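Local coordinates for protein 33 kDa chaperonin (Thermotoga maritima, PDB 1VQ0) that probably acts as a redox-regulated molecular chaperone that keeps thermally unfolding and oxidatively damaged proteins from aggregating irreversibly, at residues A[17-22]-A[229-234]; A[28-33]-A[177-182]; A[69-74]-A[88-93]; A[80-85]-A[97-102]; A[160-165]-A[186-191]. All blocks are in the same frame, centred on the assembly; numbering follows the deposited sequence.

Contact 1 (A[17-22]-A[229-234])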
# COMPACT_ATOMS: atom_id res chain seq x y z
N GLY A 17 9.36 -6.22 -25.91
CA GLY A 17 8.44 -6.94 -26.80
C GLY A 17 7.72 -7.99 -25.99
O GLY A 17 7.75 -7.98 -24.75
N THR A 18 7.05 -8.89 -26.71
CA THR A 18 6.29 -9.99 -26.17
C THR A 18 6.62 -11.26 -26.93
O THR A 18 7.09 -11.20 -28.10
CB THR A 18 4.78 -9.77 -26.33
OG1 THR A 18 4.44 -9.70 -27.73
CG2 THR A 18 4.33 -8.40 -25.65
N MET A 19 6.32 -12.39 -26.27
CA MET A 19 6.46 -13.70 -26.86
C MET A 19 5.22 -14.53 -26.63
O MET A 19 4.44 -14.28 -25.67
CB MET A 19 7.68 -14.44 -26.30
CG MET A 19 9.04 -13.97 -26.81
SD MET A 19 9.44 -14.45 -28.49
CE MET A 19 9.10 -13.03 -29.15
N PHE A 20 5.04 -15.50 -27.53
CA PHE A 20 4.03 -16.58 -27.44
C PHE A 20 2.63 -16.01 -27.39
O PHE A 20 1.98 -16.04 -26.35
CB PHE A 20 4.30 -17.50 -26.25
CG PHE A 20 5.72 -17.97 -26.17
CD1 PHE A 20 6.36 -18.50 -27.29
CD2 PHE A 20 6.46 -17.83 -24.99
CE1 PHE A 20 7.67 -18.92 -27.24
CE2 PHE A 20 7.79 -18.24 -24.93
CZ PHE A 20 8.39 -18.81 -26.07
N ASP A 21 2.20 -15.47 -28.54
CA ASP A 21 0.91 -14.80 -28.75
C ASP A 21 0.61 -13.83 -27.65
O ASP A 21 -0.49 -13.86 -27.10
CB ASP A 21 -0.26 -15.82 -28.87
CG ASP A 21 -0.06 -16.82 -29.98
OD1 ASP A 21 0.28 -16.40 -31.11
OD2 ASP A 21 -0.24 -18.06 -29.80
N HIS A 22 1.60 -13.00 -27.32
CA HIS A 22 1.44 -11.91 -26.36
C HIS A 22 1.14 -12.33 -24.93
O HIS A 22 0.69 -11.50 -24.13
CB HIS A 22 0.37 -10.91 -26.84
CG HIS A 22 0.72 -10.22 -28.11
ND1 HIS A 22 0.30 -10.68 -29.34
CD2 HIS A 22 1.49 -9.14 -28.35
CE1 HIS A 22 0.79 -9.91 -30.29
NE2 HIS A 22 1.51 -8.97 -29.71
N GLU A 229 14.27 -19.79 -28.59
CA GLU A 229 14.34 -19.35 -29.97
C GLU A 229 14.61 -17.84 -29.98
O GLU A 229 14.48 -17.19 -28.95
CB GLU A 229 13.00 -19.64 -30.66
CG GLU A 229 11.86 -18.78 -30.17
CD GLU A 229 10.53 -19.50 -30.12
OE1 GLU A 229 10.31 -20.29 -29.16
OE2 GLU A 229 9.71 -19.25 -31.03
N LYS A 230 14.97 -17.28 -31.12
CA LYS A 230 15.09 -15.84 -31.28
C LYS A 230 13.75 -15.13 -31.08
O LYS A 230 12.69 -15.66 -31.37
CB LYS A 230 15.67 -15.45 -32.66
CG LYS A 230 17.20 -15.50 -32.73
CD LYS A 230 17.72 -15.51 -34.17
CE LYS A 230 19.20 -15.96 -34.28
NZ LYS A 230 19.44 -16.55 -35.64
N VAL A 231 13.80 -13.91 -30.55
CA VAL A 231 12.57 -13.16 -30.36
C VAL A 231 12.13 -12.61 -31.71
O VAL A 231 12.86 -12.70 -32.68
CB VAL A 231 12.68 -12.05 -29.30
CG1 VAL A 231 12.83 -12.67 -27.93
CG2 VAL A 231 13.81 -11.02 -29.61
N GLY A 232 10.93 -12.06 -31.74
CA GLY A 232 10.37 -11.47 -32.91
C GLY A 232 10.55 -9.97 -32.89
O GLY A 232 11.67 -9.48 -32.75
N PHE A 233 9.43 -9.26 -33.02
CA PHE A 233 9.42 -7.80 -33.00
C PHE A 233 9.90 -7.28 -31.66
O PHE A 233 9.47 -7.76 -30.61
CB PHE A 233 8.03 -7.25 -33.30
CG PHE A 233 7.99 -5.74 -33.54
CD1 PHE A 233 8.52 -5.17 -34.69
CD2 PHE A 233 7.37 -4.89 -32.62
CE1 PHE A 233 8.46 -3.78 -34.89
CE2 PHE A 233 7.30 -3.51 -32.82
CZ PHE A 233 7.84 -2.96 -33.93
N VAL A 234 10.82 -6.32 -31.73
CA VAL A 234 11.41 -5.65 -30.59
C VAL A 234 11.39 -4.15 -30.79
O VAL A 234 11.79 -3.63 -31.84
CB VAL A 234 12.88 -6.09 -30.37
CG1 VAL A 234 13.52 -5.29 -29.20
CG2 VAL A 234 12.93 -7.56 -29.99
O HOH W 1 6.86 -7.93 -29.54
O HOH W 2 9.57 -10.01 -29.64
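Gly17 CA comes within 4.0 Å of Phe233 O, and the CA atoms of Gly17 and Val234 are 5.0 Å apart, where the end of strand 13-19 meets the loop joining helix 219-227 to strand 235-241, the neighbour of 13-19 in the sheet. From there the backbones diverge: the end-to-end directions of 17-20 and 229-233 lie 130° apart, and Met19 and Val231 are already 7.1 Å apart, CA to CA. The wedge between them holds two ordered waters. One accepts from Thr18 N and donates to Phe233 O at 2.8 Å; the other donates to Thr18 O and also reaches Phe233 O, while its link to Gly232 N is weak. Direct contact comes mainly from side chains, Met19 above all. Its CG is anti to the carbonyl carbon (chi1 -74°) and the chain bends at both following torsions, carrying the thioether over to the loop; CE rests 3.7 Å from Val231 CB and 3.3 Å from Gly232 N, and the side chains of Met19 and Val231 cross at about a right angle. Glu229 OE1 meets the rim of the Phe20 ring in its plane, 3.5 Å from CE1, the carboxylate turned 65° from the ring. Phe227 and Phe26 also touch Met19. A carboxylate oxygen facing the weakly positive C-H rim is probably mildly attracted, but the polar coupling of the two backbones rests on water.

Contact 2 (A[28-33]-A[177-182])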
# COMPACT_ATOMS: atom_id res chain seq x y z
N ILE A 28 14.73 -5.67 -21.55
CA ILE A 28 16.17 -5.85 -21.24
C ILE A 28 16.88 -4.51 -21.45
O ILE A 28 16.60 -3.77 -22.40
CB ILE A 28 16.82 -6.98 -22.09
CG1 ILE A 28 18.26 -7.25 -21.69
CG2 ILE A 28 16.79 -6.62 -23.59
CD1 ILE A 28 18.80 -8.63 -22.12
N VAL A 29 17.76 -4.17 -20.53
CA VAL A 29 18.25 -2.78 -20.44
C VAL A 29 19.75 -2.81 -20.20
O VAL A 29 20.25 -3.65 -19.46
CB VAL A 29 17.48 -1.92 -19.39
CG1 VAL A 29 17.84 -2.27 -17.94
CG2 VAL A 29 17.69 -0.42 -19.65
N ARG A 30 20.46 -1.94 -20.90
CA ARG A 30 21.84 -1.64 -20.61
C ARG A 30 21.90 -0.15 -20.29
O ARG A 30 21.61 0.70 -21.15
CB ARG A 30 22.72 -1.90 -21.82
CG ARG A 30 22.91 -3.38 -22.15
CD ARG A 30 24.15 -3.99 -21.58
NE ARG A 30 25.20 -4.11 -22.58
CZ ARG A 30 26.51 -4.10 -22.36
NH1 ARG A 30 27.01 -3.94 -21.13
NH2 ARG A 30 27.34 -4.19 -23.40
N MET A 31 22.32 0.16 -19.09
CA MET A 31 22.25 1.52 -18.64
C MET A 31 23.35 1.98 -17.67
O MET A 31 23.07 2.74 -16.74
CB MET A 31 20.84 1.78 -18.07
CG MET A 31 20.39 0.83 -16.90
SD MET A 31 18.71 1.16 -16.39
CE MET A 31 19.04 2.44 -15.28
N ARG A 32 24.58 1.55 -17.93
CA ARG A 32 25.71 2.01 -17.15
C ARG A 32 25.83 3.53 -17.06
O ARG A 32 26.14 4.06 -15.97
CB ARG A 32 27.02 1.36 -17.56
CG ARG A 32 27.65 1.82 -18.76
CD ARG A 32 29.08 1.38 -18.84
NE ARG A 32 29.74 1.87 -20.04
CZ ARG A 32 30.92 1.45 -20.48
NH1 ARG A 32 31.62 0.52 -19.83
NH2 ARG A 32 31.40 1.96 -21.59
N GLU A 33 25.53 4.22 -18.16
CA GLU A 33 25.61 5.68 -18.17
C GLU A 33 24.65 6.34 -17.17
O GLU A 33 24.99 7.29 -16.50
CB GLU A 33 25.29 6.21 -19.58
CG GLU A 33 26.49 6.18 -20.50
CD GLU A 33 26.29 6.99 -21.79
OE1 GLU A 33 25.67 8.09 -21.75
OE2 GLU A 33 26.79 6.52 -22.85
N VAL A 177 31.17 3.03 -13.02
CA VAL A 177 30.27 1.98 -13.38
C VAL A 177 30.64 1.38 -14.73
O VAL A 177 30.73 2.09 -15.73
CB VAL A 177 28.82 2.42 -13.41
CG1 VAL A 177 27.93 1.15 -13.66
CG2 VAL A 177 28.43 3.03 -12.10
N LYS A 178 30.81 0.06 -14.72
CA LYS A 178 31.18 -0.72 -15.90
C LYS A 178 30.01 -1.47 -16.55
O LYS A 178 29.93 -1.60 -17.77
CB LYS A 178 32.30 -1.67 -15.53
CG LYS A 178 33.56 -0.95 -14.99
CD LYS A 178 34.07 0.15 -15.97
CE LYS A 178 35.29 0.88 -15.44
NZ LYS A 178 36.51 -0.01 -15.43
N ILE A 179 29.11 -1.96 -15.74
CA ILE A 179 27.89 -2.61 -16.22
C ILE A 179 26.81 -2.24 -15.22
O ILE A 179 27.04 -2.28 -14.05
CB ILE A 179 28.09 -4.14 -16.20
CG1 ILE A 179 29.15 -4.54 -17.23
CG2 ILE A 179 26.75 -4.86 -16.33
CD1 ILE A 179 29.32 -6.02 -17.41
N ALA A 180 25.64 -1.87 -15.73
CA ALA A 180 24.44 -1.63 -14.98
C ALA A 180 23.27 -2.01 -15.92
O ALA A 180 22.81 -1.21 -16.75
CB ALA A 180 24.37 -0.19 -14.59
N GLY A 181 22.84 -3.26 -15.82
CA GLY A 181 21.84 -3.78 -16.71
C GLY A 181 21.02 -4.89 -16.12
O GLY A 181 21.23 -5.33 -14.99
N GLY A 182 20.01 -5.31 -16.87
CA GLY A 182 19.25 -6.46 -16.45
C GLY A 182 18.09 -6.78 -17.35
O GLY A 182 17.90 -6.15 -18.39
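Val29 and Gly182 form an antiparallel hydrogen-bonded pair, Val29 N to Gly182 O at 2.9 Å and Gly182 N to Val29 O at 3.1 Å, and the axes of the short segments 28-30 and 179-182 approach to 4.8 Å at 171°. This is the tight part. Arg30 pairs with Gly181 at the next, non-hydrogen-bonded position, and Met31 N donates to Ala180 O at 2.8 Å with a C=O...N angle of 163°. Met31 is the N-cap residue of helix 32-42, so the ladder leads directly into the helix start; Ala180 CB packs 3.6 Å from Arg32 CA. The looser side is the arm of Arg32. Its CG stands between the backbone N and the carbonyl carbon (chi1 77°), and the chain runs extended along the 177-178 backbone, CD lying 3.3 Å from Lys178 O. That oxygen sits near the guanidinium plane, at its edge, yet the bond from NH1 is weak at 3.4 Å. Lys178 points away and forms a salt bridge with Asp173. Lys178 and Ile179 make a classic beta bulge opposite Leu171, where the strand turns a corner. Beyond the pair, Val29 packs on Ile57 and Leu61 of helix 46-62, Ile28 on helix 219-227, and Val177 and Ala180 on Val35 of helix 32-42.

Contact 3 (A[69-74]-A[88-93]). With EDO (1,2-ethanediol), chain F.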
# COMPACT_ATOMS: atom_id res chain seq x y z
N LYS A 69 1.87 9.18 -19.03
CA LYS A 69 2.14 10.14 -17.94
C LYS A 69 2.24 9.49 -16.55
O LYS A 69 2.14 10.18 -15.54
CB LYS A 69 1.12 11.28 -17.93
CG LYS A 69 1.21 12.19 -19.20
CD LYS A 69 0.01 13.11 -19.31
CE LYS A 69 0.09 13.90 -20.64
NZ LYS A 69 -1.01 14.88 -20.83
N GLU A 70 2.47 8.19 -16.48
CA GLU A 70 2.70 7.59 -15.16
C GLU A 70 4.08 7.88 -14.60
O GLU A 70 5.08 7.85 -15.31
CB GLU A 70 2.47 6.08 -15.23
CG GLU A 70 2.71 5.39 -13.88
CD GLU A 70 2.28 3.93 -13.91
OE1 GLU A 70 1.70 3.52 -14.90
OE2 GLU A 70 2.56 3.19 -12.95
N ARG A 71 4.15 8.18 -13.30
CA ARG A 71 5.37 7.94 -12.53
C ARG A 71 5.20 6.70 -11.64
O ARG A 71 4.26 6.62 -10.87
CB ARG A 71 5.71 9.13 -11.62
CG ARG A 71 5.97 10.39 -12.32
CD ARG A 71 6.06 11.56 -11.42
NE ARG A 71 6.44 12.74 -12.20
CZ ARG A 71 6.77 13.90 -11.67
NH1 ARG A 71 6.72 14.06 -10.35
NH2 ARG A 71 7.12 14.92 -12.47
N TRP A 72 6.17 5.79 -11.74
CA TRP A 72 6.23 4.53 -11.05
C TRP A 72 7.39 4.60 -10.11
O TRP A 72 8.49 4.82 -10.56
CB TRP A 72 6.43 3.47 -12.08
CG TRP A 72 6.31 2.09 -11.66
CD1 TRP A 72 5.21 1.29 -11.81
CD2 TRP A 72 7.31 1.29 -11.01
NE1 TRP A 72 5.47 0.03 -11.31
CE2 TRP A 72 6.76 0.01 -10.81
CE3 TRP A 72 8.66 1.50 -10.65
CZ2 TRP A 72 7.50 -1.04 -10.26
CZ3 TRP A 72 9.35 0.49 -10.07
CH2 TRP A 72 8.79 -0.79 -9.92
N THR A 73 7.16 4.43 -8.80
CA THR A 73 8.22 4.57 -7.79
C THR A 73 8.39 3.29 -6.96
O THR A 73 7.44 2.79 -6.31
CB THR A 73 7.92 5.71 -6.83
OG1 THR A 73 7.68 6.93 -7.55
CG2 THR A 73 9.09 6.00 -5.88
N LEU A 74 9.63 2.79 -6.93
CA LEU A 74 10.05 1.71 -6.01
C LEU A 74 10.66 2.32 -4.77
O LEU A 74 11.63 3.02 -4.85
CB LEU A 74 11.09 0.86 -6.66
CG LEU A 74 11.86 -0.22 -5.97
CD1 LEU A 74 10.73 -1.22 -5.58
CD2 LEU A 74 12.79 -0.82 -6.99
N GLN A 88 12.49 6.04 -9.08
CA GLN A 88 11.32 6.39 -9.89
C GLN A 88 11.63 6.33 -11.38
O GLN A 88 12.67 6.78 -11.80
CB GLN A 88 10.89 7.76 -9.53
CG GLN A 88 9.60 8.20 -10.19
CD GLN A 88 9.14 9.49 -9.61
OE1 GLN A 88 9.48 10.56 -10.12
NE2 GLN A 88 8.34 9.43 -8.57
N SER A 89 10.73 5.74 -12.15
CA SER A 89 10.70 5.77 -13.61
C SER A 89 9.38 6.36 -14.16
O SER A 89 8.39 6.48 -13.45
CB SER A 89 10.87 4.37 -14.16
OG SER A 89 9.76 3.56 -13.82
N THR A 90 9.42 6.77 -15.43
CA THR A 90 8.30 7.42 -16.06
C THR A 90 7.94 6.80 -17.41
O THR A 90 8.73 6.07 -18.02
CB THR A 90 8.60 8.90 -16.32
OG1 THR A 90 9.60 9.01 -17.32
CG2 THR A 90 9.23 9.53 -15.11
N SER A 91 6.77 7.18 -17.89
CA SER A 91 6.34 6.75 -19.21
C SER A 91 7.24 7.33 -20.34
O SER A 91 7.30 6.74 -21.41
CB SER A 91 4.88 7.09 -19.43
OG SER A 91 4.64 8.44 -19.16
N GLU A 92 7.98 8.41 -20.06
CA GLU A 92 8.93 9.02 -21.01
C GLU A 92 10.33 8.39 -20.93
O GLU A 92 11.31 8.98 -21.39
CB GLU A 92 9.07 10.55 -20.81
CG GLU A 92 7.80 11.31 -20.47
CD GLU A 92 7.55 11.35 -18.96
OE1 GLU A 92 8.44 11.85 -18.21
OE2 GLU A 92 6.47 10.85 -18.52
N PHE A 93 10.41 7.22 -20.31
CA PHE A 93 11.62 6.41 -20.27
C PHE A 93 12.76 7.11 -19.51
O PHE A 93 13.96 6.89 -19.80
CB PHE A 93 12.04 6.02 -21.70
CG PHE A 93 11.05 5.11 -22.39
CD1 PHE A 93 11.02 3.77 -22.08
CD2 PHE A 93 10.15 5.61 -23.32
CE1 PHE A 93 10.12 2.93 -22.70
CE2 PHE A 93 9.23 4.77 -23.97
CZ PHE A 93 9.22 3.42 -23.66
C1 EDO F . 3.77 -1.56 -13.49
O1 EDO F . 3.51 -2.03 -12.18
C2 EDO F . 2.88 -2.08 -14.62
O2 EDO F . 2.80 -3.52 -14.72
O HOH W 3 7.04 12.31 -7.84
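Trp72 and Ser89 form an antiparallel hydrogen-bonded pair between short strand segments, 71-74 and 88-90, whose axes approach to 4.6 Å at 159°, with Trp72 N to Ser89 O at 2.9 Å and an N-H...O angle of 177°; Arg71 with Thr90 and Thr73 with Gln88 are the non-hydrogen-bonded pairs on either side. The main side-chain bond lies on the face carrying Arg71, Thr73 and Gln88. Gln88 extends with CG anti to its backbone N (chi1 -174°), bringing NE2 to 2.8 Å from Thr73 OG1, almost exactly in the amide plane and nearly straight. The same NE2 shares a water with Arg71 NH1, and Gln88 OE1 accepts from Arg96, so both ends of the amide are held and its flip state is well supported. Arg71 lies obliquely across Gln88, CD 3.8 Å from OE1, and makes its salt bridge with Asp244. On the other face Trp72 CB is 3.8 Å from Ser89 OG, which bonds to Ala59 O; Trp72 NE1 donates to a 1,2-ethanediol oxygen, O1, at 3.0 Å. At the end of the pairing, Ser91 N reaches Glu70 O at 3.2 Å, where the chain enters a type I turn from Thr90 to Phe93. The contact belongs to the hairpin of strands 71-78 and 84-90: helix 46-62 covers the Trp72 and Ser89 side, and strand 123-130 flanks 71-78, touching Trp72, Thr73 and Leu74.

Contact 4 (A[80-85]-A[97-102])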
# COMPACT_ATOMS: atom_id res chain seq x y z
N GLY A 80 18.72 -1.96 7.73
CA GLY A 80 20.12 -1.91 7.45
C GLY A 80 20.62 -0.48 7.35
O GLY A 80 19.83 0.44 7.38
N PRO A 81 21.94 -0.31 7.23
CA PRO A 81 22.59 1.00 7.35
C PRO A 81 22.35 1.94 6.17
O PRO A 81 22.59 3.14 6.31
CB PRO A 81 24.08 0.64 7.56
CG PRO A 81 24.29 -0.68 6.87
CD PRO A 81 22.94 -1.39 7.10
N ILE A 82 21.91 1.41 5.00
CA ILE A 82 21.42 2.28 3.93
C ILE A 82 20.03 2.94 4.15
O ILE A 82 19.79 4.02 3.62
CB ILE A 82 21.50 1.64 2.52
CG1 ILE A 82 21.80 2.73 1.46
CG2 ILE A 82 20.24 0.85 2.20
CD1 ILE A 82 22.22 2.21 0.02
N ARG A 83 19.16 2.26 4.91
CA ARG A 83 17.89 2.74 5.45
C ARG A 83 16.74 2.79 4.46
O ARG A 83 15.64 2.28 4.73
CB ARG A 83 18.04 4.09 6.16
CG ARG A 83 19.11 4.12 7.24
CD ARG A 83 18.97 5.23 8.34
NE ARG A 83 18.67 6.60 7.87
CZ ARG A 83 19.56 7.49 7.38
NH1 ARG A 83 20.86 7.18 7.22
NH2 ARG A 83 19.12 8.69 7.01
N ARG A 84 16.99 3.43 3.32
CA ARG A 84 15.98 3.63 2.31
C ARG A 84 16.58 3.75 0.90
O ARG A 84 17.62 4.36 0.72
CB ARG A 84 15.17 4.92 2.57
CG ARG A 84 13.74 4.77 2.05
CD ARG A 84 12.84 5.80 2.56
NE ARG A 84 11.43 5.61 2.19
CZ ARG A 84 10.45 6.38 2.70
NH1 ARG A 84 10.71 7.35 3.55
NH2 ARG A 84 9.20 6.21 2.37
N VAL A 85 15.89 3.11 -0.05
CA VAL A 85 16.24 3.11 -1.45
C VAL A 85 14.99 3.40 -2.27
O VAL A 85 14.01 2.64 -2.20
CB VAL A 85 16.79 1.73 -1.89
CG1 VAL A 85 17.33 1.81 -3.27
CG2 VAL A 85 17.85 1.26 -0.96
N GLY A 97 16.37 8.81 -8.69
CA GLY A 97 16.52 7.97 -7.51
C GLY A 97 17.49 8.50 -6.47
O GLY A 97 18.23 9.44 -6.74
N TYR A 98 17.46 7.92 -5.28
CA TYR A 98 18.30 8.34 -4.15
C TYR A 98 18.27 7.26 -3.05
O TYR A 98 17.39 6.37 -3.04
CB TYR A 98 17.84 9.69 -3.60
CG TYR A 98 16.45 9.71 -2.92
CD1 TYR A 98 15.31 9.99 -3.64
CD2 TYR A 98 16.31 9.51 -1.53
CE1 TYR A 98 14.03 10.01 -3.03
CE2 TYR A 98 15.04 9.53 -0.90
CZ TYR A 98 13.90 9.77 -1.67
OH TYR A 98 12.65 9.85 -1.09
N VAL A 99 19.25 7.33 -2.14
CA VAL A 99 19.30 6.46 -0.98
C VAL A 99 19.42 7.36 0.22
O VAL A 99 19.90 8.49 0.10
CB VAL A 99 20.46 5.47 -0.97
CG1 VAL A 99 20.38 4.55 -2.13
CG2 VAL A 99 21.82 6.18 -0.96
N ALA A 100 19.00 6.86 1.38
CA ALA A 100 19.05 7.68 2.60
C ALA A 100 20.49 7.90 3.06
O ALA A 100 20.83 8.99 3.53
CB ALA A 100 18.21 7.06 3.71
N ASN A 101 21.36 6.89 2.82
CA ASN A 101 22.74 6.92 3.23
C ASN A 101 23.70 6.66 2.09
O ASN A 101 24.15 5.55 1.90
CB ASN A 101 23.00 5.95 4.41
CG ASN A 101 24.51 5.95 4.89
OD1 ASN A 101 25.29 6.85 4.55
ND2 ASN A 101 24.89 4.92 5.66
N PRO A 102 24.02 7.71 1.32
CA PRO A 102 24.87 7.59 0.14
C PRO A 102 26.30 7.11 0.39
O PRO A 102 26.95 6.68 -0.55
CB PRO A 102 24.90 9.04 -0.45
CG PRO A 102 24.31 9.95 0.53
CD PRO A 102 23.56 9.10 1.54
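Val85 and Val99 are an antiparallel non-hydrogen-bonded pair, CA atoms 4.6 Å apart, in the beta hairpin of strands 84-90 and 94-99, near its open end. Just before strand 84-90, residues 80-83 form a type I beta turn. Apolar contact centres on Ile82 of this turn, whose CD1 meets Val99 CG1 at 3.7 Å with the side chains crossing at about a right angle; Val51 and Leu52 of helix 46-62 pack against Ile82 and Val99 respectively. Among the charged arms, Arg83 bends at chi3 (-47°), which lays one guanidinium face over Ala100 CB. Arg84 runs outward to a salt bridge with Asp75, and Tyr98 meets Trp277 edge-to-face, near the zinc site. Three hydrogen bonds cross the contact. Ala100 N donates to Arg84 O at 2.9 Å, whereas Asn101 N to Ile82 O is long and weak. Asn101, with CG anti to its backbone N, sends ND2 to Pro81 O at 3.0 Å; Pro81 O lies in the amide plane of Asn101, whereas ND2 stands 45° out of the Pro81 carbonyl plane.

Contact 5 (A[160-165]-A[186-191]). With EDO (1,2-ethanediol), chain F.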
# COMPACT_ATOMS: atom_id res chain seq x y z
N GLU A 160 0.29 -7.71 -8.38
CA GLU A 160 -0.23 -7.50 -9.74
C GLU A 160 -0.66 -8.77 -10.42
O GLU A 160 -1.15 -8.73 -11.55
CB GLU A 160 0.82 -6.79 -10.59
CG GLU A 160 1.18 -5.40 -10.10
CD GLU A 160 1.65 -4.48 -11.21
OE1 GLU A 160 1.44 -4.82 -12.39
OE2 GLU A 160 2.23 -3.42 -10.86
N GLN A 161 -0.42 -9.89 -9.75
CA GLN A 161 -0.72 -11.21 -10.27
C GLN A 161 -0.06 -11.48 -11.61
O GLN A 161 -0.64 -12.08 -12.49
CB GLN A 161 -2.23 -11.43 -10.32
CG GLN A 161 -2.85 -11.58 -8.92
CD GLN A 161 -4.38 -11.72 -9.01
OE1 GLN A 161 -4.87 -12.69 -9.62
NE2 GLN A 161 -5.14 -10.75 -8.44
N ILE A 162 1.18 -11.02 -11.72
CA ILE A 162 1.99 -11.16 -12.91
C ILE A 162 3.23 -11.94 -12.48
O ILE A 162 4.21 -11.34 -11.90
CB ILE A 162 2.37 -9.78 -13.50
CG1 ILE A 162 1.14 -9.07 -13.99
CG2 ILE A 162 3.34 -9.97 -14.64
CD1 ILE A 162 1.30 -7.59 -14.31
N PRO A 163 3.22 -13.24 -12.73
CA PRO A 163 4.41 -14.02 -12.46
C PRO A 163 5.59 -13.42 -13.24
O PRO A 163 5.46 -13.11 -14.44
CB PRO A 163 4.07 -15.46 -12.92
CG PRO A 163 2.55 -15.47 -13.23
CD PRO A 163 2.11 -14.04 -13.28
N SER A 164 6.72 -13.32 -12.58
CA SER A 164 7.82 -12.51 -13.05
C SER A 164 9.16 -13.10 -12.68
O SER A 164 9.31 -13.79 -11.66
CB SER A 164 7.73 -11.10 -12.38
OG SER A 164 6.53 -10.36 -12.70
N ALA A 165 10.15 -12.76 -13.51
CA ALA A 165 11.58 -12.97 -13.24
C ALA A 165 12.30 -11.71 -13.60
O ALA A 165 12.11 -11.18 -14.71
CB ALA A 165 12.12 -14.13 -14.07
N GLN A 186 7.87 -11.58 -17.76
CA GLN A 186 6.58 -11.54 -17.06
C GLN A 186 5.48 -12.21 -17.82
O GLN A 186 5.32 -12.03 -19.04
CB GLN A 186 6.19 -10.09 -16.76
CG GLN A 186 7.25 -9.35 -15.93
CD GLN A 186 6.82 -7.98 -15.32
OE1 GLN A 186 6.66 -7.00 -16.04
NE2 GLN A 186 6.72 -7.92 -13.98
N ILE A 187 4.73 -13.03 -17.10
CA ILE A 187 3.61 -13.75 -17.69
C ILE A 187 2.36 -12.93 -17.49
O ILE A 187 1.83 -12.84 -16.39
CB ILE A 187 3.48 -15.15 -17.11
CG1 ILE A 187 4.72 -15.97 -17.51
CG2 ILE A 187 2.26 -15.79 -17.67
CD1 ILE A 187 4.88 -17.37 -16.83
N ILE A 188 1.90 -12.31 -18.57
CA ILE A 188 0.75 -11.43 -18.46
C ILE A 188 -0.54 -12.18 -18.80
O ILE A 188 -1.62 -11.65 -18.61
CB ILE A 188 0.91 -10.14 -19.32
CG1 ILE A 188 1.30 -10.51 -20.76
CG2 ILE A 188 1.91 -9.19 -18.62
CD1 ILE A 188 1.09 -9.37 -21.80
N ASP A 189 -0.42 -13.42 -19.27
CA ASP A 189 -1.58 -14.28 -19.54
C ASP A 189 -1.27 -15.70 -19.06
O ASP A 189 -0.69 -16.55 -19.78
CB ASP A 189 -1.91 -14.24 -21.02
CG ASP A 189 -3.13 -15.06 -21.39
OD1 ASP A 189 -3.69 -15.87 -20.60
OD2 ASP A 189 -3.62 -14.90 -22.50
N ARG A 190 -1.70 -15.95 -17.83
CA ARG A 190 -1.44 -17.21 -17.16
C ARG A 190 -2.06 -18.47 -17.77
O ARG A 190 -1.85 -19.55 -17.23
CB ARG A 190 -1.87 -17.07 -15.72
CG ARG A 190 -0.85 -16.36 -14.81
CD ARG A 190 -1.39 -16.00 -13.43
NE ARG A 190 -2.59 -15.15 -13.52
CZ ARG A 190 -3.29 -14.67 -12.49
NH1 ARG A 190 -2.92 -14.90 -11.23
NH2 ARG A 190 -4.38 -13.95 -12.72
N THR A 191 -2.82 -18.36 -18.86
CA THR A 191 -3.17 -19.54 -19.65
C THR A 191 -2.01 -20.09 -20.51
O THR A 191 -2.15 -21.12 -21.17
CB THR A 191 -4.46 -19.33 -20.54
OG1 THR A 191 -4.22 -18.43 -21.65
CG2 THR A 191 -5.59 -18.72 -19.72
C1 EDO F . 3.77 -1.56 -13.49
O1 EDO F . 3.51 -2.03 -12.18
C2 EDO F . 2.88 -2.08 -14.62
O2 EDO F . 2.80 -3.52 -14.72
O HOH W 4 -0.62 -12.57 -15.49
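Gln161 and Arg190 cross obliquely, their amide and guanidinium planes 63° apart. Gln161 OE1 receives NH1 and NH2 of Arg190 together, each at 3.4 Å and each weak, while Gln161 O lies 3.6 Å above the guanidinium plane, over its centre. The bend of Arg190 at chi3 (-57°) follows a methylene stretch that passes at about a right angle over Pro163, with CG to CG at 3.9 Å. These residues lie at the open end of the hairpin of strands 164-173 and 176-187. There Ser164 pairs with Gln186 as an antiparallel non-hydrogen-bonded pair, and Ile187 N donates to Pro163 O at 2.8 Å. Gln186 extends beyond CG to present NE2 to Ser164 OG at 2.8 Å, and that hydroxyl donates in turn to Ile162 O. Ile162 and Gln186 cross obliquely, Ile162 CG2 lying 3.6 Å from Gln186 CB. A water joins Gln161 O to Ile187 O. Gln161 NE2 is hydrogen-bonded to Glu160 O of the second subunit, and Gln161 also packs on its counterpart there.

All five contacts reach one ten-stranded mixed sheet. Contacts 3 and 4 share strand 84-90, and their centres are 20 Å apart. Strand 176-187 is common to contacts 2 and 5, whose centres are 24 Å apart; in each pair the segments alternate along the chain. Strands 13-19 and 24-30, neighbours in the sheet, carry the first segments of contacts 1 and 2. Contact 1 closes the longest loop and encloses the other four, while contacts 3 and 4 lie within contact 2 and precede contact 5. Contacts 1 and 5 touch through His22 O and Ile188 CD1, 3.2 Å apart. A 1,2-ethanediol, probably from the crystallisation liquor, touches both contacts 3 and 5. Contact 4 lies toward the zinc site and contact 5 reaches the second subunit, so the two ends of this fold face different surroundings.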